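Local coordinates for protein Rik1-associated factor 1 (Schizosaccharomyces pombe, PDB 4O9D) that is a WD-repeat component of the Clr4 methyltransferase complex, which helps establish heterochromatin by methylating histone H3 to form H3K9me, at residues G247-S252 and G258-L263. Sequence-based numbering, arbitrary orientation.
Sequences GFVASS and GRVYYL
Phe248 to Ser252 pair with Arg259 to Leu263 as the two inner strands of a four-stranded antiparallel blade, a buried β-hairpin. Phe248–Leu263, Ala250–Tyr261 and Ser252–Arg259 are hydrogen-bonded pairs, six backbone bonds in all; the shortest runs from Leu263 N to Phe248 O at 2.7 Å. On the face carrying these three pairs, the Phe248 ring leans across to the partner strand, CG set between its own backbone N and carbonyl carbon (chi1 64°). Leu263 CB sits over one ring face, 3.8 Å from the centroid in a CH-pi contact, while Leu263 CD1 meets Phe248 CE2 at 3.5 Å and reaches on to the methyl of Ala250. Cut back to an alanine, Phe248 would probably leave a gap beside Leu263 and strip the cover from its CB. Farther along, Arg259 NE donates in its guanidinium plane to Tyr261 OH (3.0 Å), and Glu234 OE1 bonds both that hydroxyl and Ser252 OG. The opposite face turns to strand 281-286: Val249 CG1 lies at the edge of the Tyr262 ring, 4.0 Å from CD1, and both residues touch Ile286. Such twisted four-stranded antiparallel blades, packed face to face around a ring, make the WD40 β-propeller.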
loop_
_atom_site.group_PDB
_atom_site.type_symbol
_atom_site.label_atom_id
_atom_site.label_comp_id
_atom_site.label_asym_id
_atom_site.label_seq_id
_atom_site.Cartn_x
_atom_site.Cartn_y
_atom_site.Cartn_z
ATOM N N GLY A 247 -12.675 -0.285 -13.103
ATOM C CA GLY A 247 -13.236 0.379 -11.939
ATOM C C GLY A 247 -12.371 0.240 -10.699
ATOM O O GLY A 247 -11.461 -0.594 -10.647
ATOM N N PHE A 248 -12.649 1.069 -9.699
ATOM C CA PHE A 248 -11.904 1.022 -8.460
ATOM C C PHE A 248 -12.834 1.249 -7.290
ATOM O O PHE A 248 -13.952 1.747 -7.471
ATOM C CB PHE A 248 -10.744 2.029 -8.464
ATOM C CG PHE A 248 -11.167 3.490 -8.549
ATOM C CD1 PHE A 248 -11.508 4.064 -9.763
ATOM C CD2 PHE A 248 -11.124 4.303 -7.426
ATOM C CE1 PHE A 248 -11.883 5.412 -9.844
ATOM C CE2 PHE A 248 -11.486 5.630 -7.487
ATOM C CZ PHE A 248 -11.865 6.195 -8.707
ATOM N N VAL A 249 -12.402 0.824 -6.105
ATOM C CA VAL A 249 -13.150 1.119 -4.897
ATOM C C VAL A 249 -12.329 2.073 -4.056
ATOM O O VAL A 249 -11.103 2.049 -4.103
ATOM C CB VAL A 249 -13.479 -0.128 -4.036
ATOM C CG1 VAL A 249 -14.619 -0.984 -4.698
ATOM C CG2 VAL A 249 -12.210 -0.969 -3.745
ATOM N N ALA A 250 -13.030 2.896 -3.289
ATOM C CA ALA A 250 -12.431 3.777 -2.304
ATOM C C ALA A 250 -13.210 3.652 -1.019
ATOM O O ALA A 250 -14.437 3.693 -1.043
ATOM C CB ALA A 250 -12.488 5.186 -2.773
ATOM N N SER A 251 -12.519 3.534 0.103
ATOM C CA SER A 251 -13.215 3.440 1.383
ATOM C C SER A 251 -12.980 4.702 2.202
ATOM O O SER A 251 -11.940 5.328 2.108
ATOM C CB SER A 251 -12.757 2.204 2.171
ATOM O OG SER A 251 -11.351 2.293 2.515
ATOM N N SER A 252 -13.956 5.071 3.028
ATOM C CA SER A 252 -13.767 6.175 3.944
ATOM C C SER A 252 -14.322 5.865 5.340
ATOM O O SER A 252 -15.162 4.979 5.500
ATOM C CB SER A 252 -14.480 7.418 3.394
ATOM O OG SER A 252 -15.895 7.172 3.361
ATOM N N GLY A 258 -18.382 3.285 8.542
ATOM C CA GLY A 258 -17.570 3.367 7.359
ATOM C C GLY A 258 -18.353 3.198 6.089
ATOM O O GLY A 258 -19.391 2.658 6.090
ATOM N N ARG A 259 -17.797 3.663 5.003
ATOM C CA ARG A 259 -18.397 3.495 3.681
ATOM C C ARG A 259 -17.398 3.013 2.627
ATOM O O ARG A 259 -16.207 3.322 2.702
ATOM C CB ARG A 259 -19.074 4.808 3.250
ATOM C CG ARG A 259 -20.482 4.959 3.896
ATOM C CD ARG A 259 -21.122 6.300 3.642
ATOM N NE ARG A 259 -21.550 6.495 2.261
ATOM C CZ ARG A 259 -22.708 6.070 1.776
ATOM N NH1 ARG A 259 -23.529 5.375 2.553
ATOM N NH2 ARG A 259 -23.036 6.309 0.514
ATOM N N VAL A 260 -17.894 2.275 1.638
ATOM C CA VAL A 260 -17.095 1.897 0.482
ATOM C C VAL A 260 -17.815 2.293 -0.795
ATOM O O VAL A 260 -19.025 2.005 -0.988
ATOM C CB VAL A 260 -16.824 0.367 0.402
ATOM C CG1 VAL A 260 -15.855 0.085 -0.741
ATOM C CG2 VAL A 260 -16.296 -0.171 1.722
ATOM N N TYR A 261 -17.066 2.950 -1.676
ATOM C CA TYR A 261 -17.589 3.350 -2.972
ATOM C C TYR A 261 -16.985 2.548 -4.098
ATOM O O TYR A 261 -15.799 2.202 -4.047
ATOM C CB TYR A 261 -17.300 4.833 -3.223
ATOM C CG TYR A 261 -17.849 5.706 -2.139
ATOM C CD1 TYR A 261 -19.146 6.178 -2.209
ATOM C CD2 TYR A 261 -17.074 6.057 -1.043
ATOM C CE1 TYR A 261 -19.669 6.985 -1.210
ATOM C CE2 TYR A 261 -17.572 6.853 -0.037
ATOM C CZ TYR A 261 -18.878 7.320 -0.125
ATOM O OH TYR A 261 -19.408 8.097 0.877
ATOM N N TYR A 262 -17.800 2.278 -5.120
ATOM C CA TYR A 262 -17.337 1.644 -6.348
ATOM C C TYR A 262 -17.432 2.705 -7.437
ATOM O O TYR A 262 -18.494 3.311 -7.624
ATOM C CB TYR A 262 -18.163 0.390 -6.754
ATOM C CG TYR A 262 -17.677 -0.121 -8.091
ATOM C CD1 TYR A 262 -16.523 -0.889 -8.179
ATOM C CD2 TYR A 262 -18.297 0.271 -9.283
ATOM C CE1 TYR A 262 -16.022 -1.307 -9.410
ATOM C CE2 TYR A 262 -17.804 -0.145 -10.527
ATOM C CZ TYR A 262 -16.671 -0.944 -10.579
ATOM O OH TYR A 262 -16.165 -1.363 -11.793
ATOM N N LEU A 263 -16.320 2.963 -8.121
ATOM C CA LEU A 263 -16.272 4.024 -9.119
ATOM C C LEU A 263 -15.886 3.482 -10.483
ATOM O O LEU A 263 -14.937 2.712 -10.603
ATOM C CB LEU A 263 -15.267 5.118 -8.698
ATOM C CG LEU A 263 -15.576 5.823 -7.369
ATOM C CD1 LEU A 263 -14.748 5.277 -6.212
ATOM C CD2 LEU A 263 -15.339 7.336 -7.525
#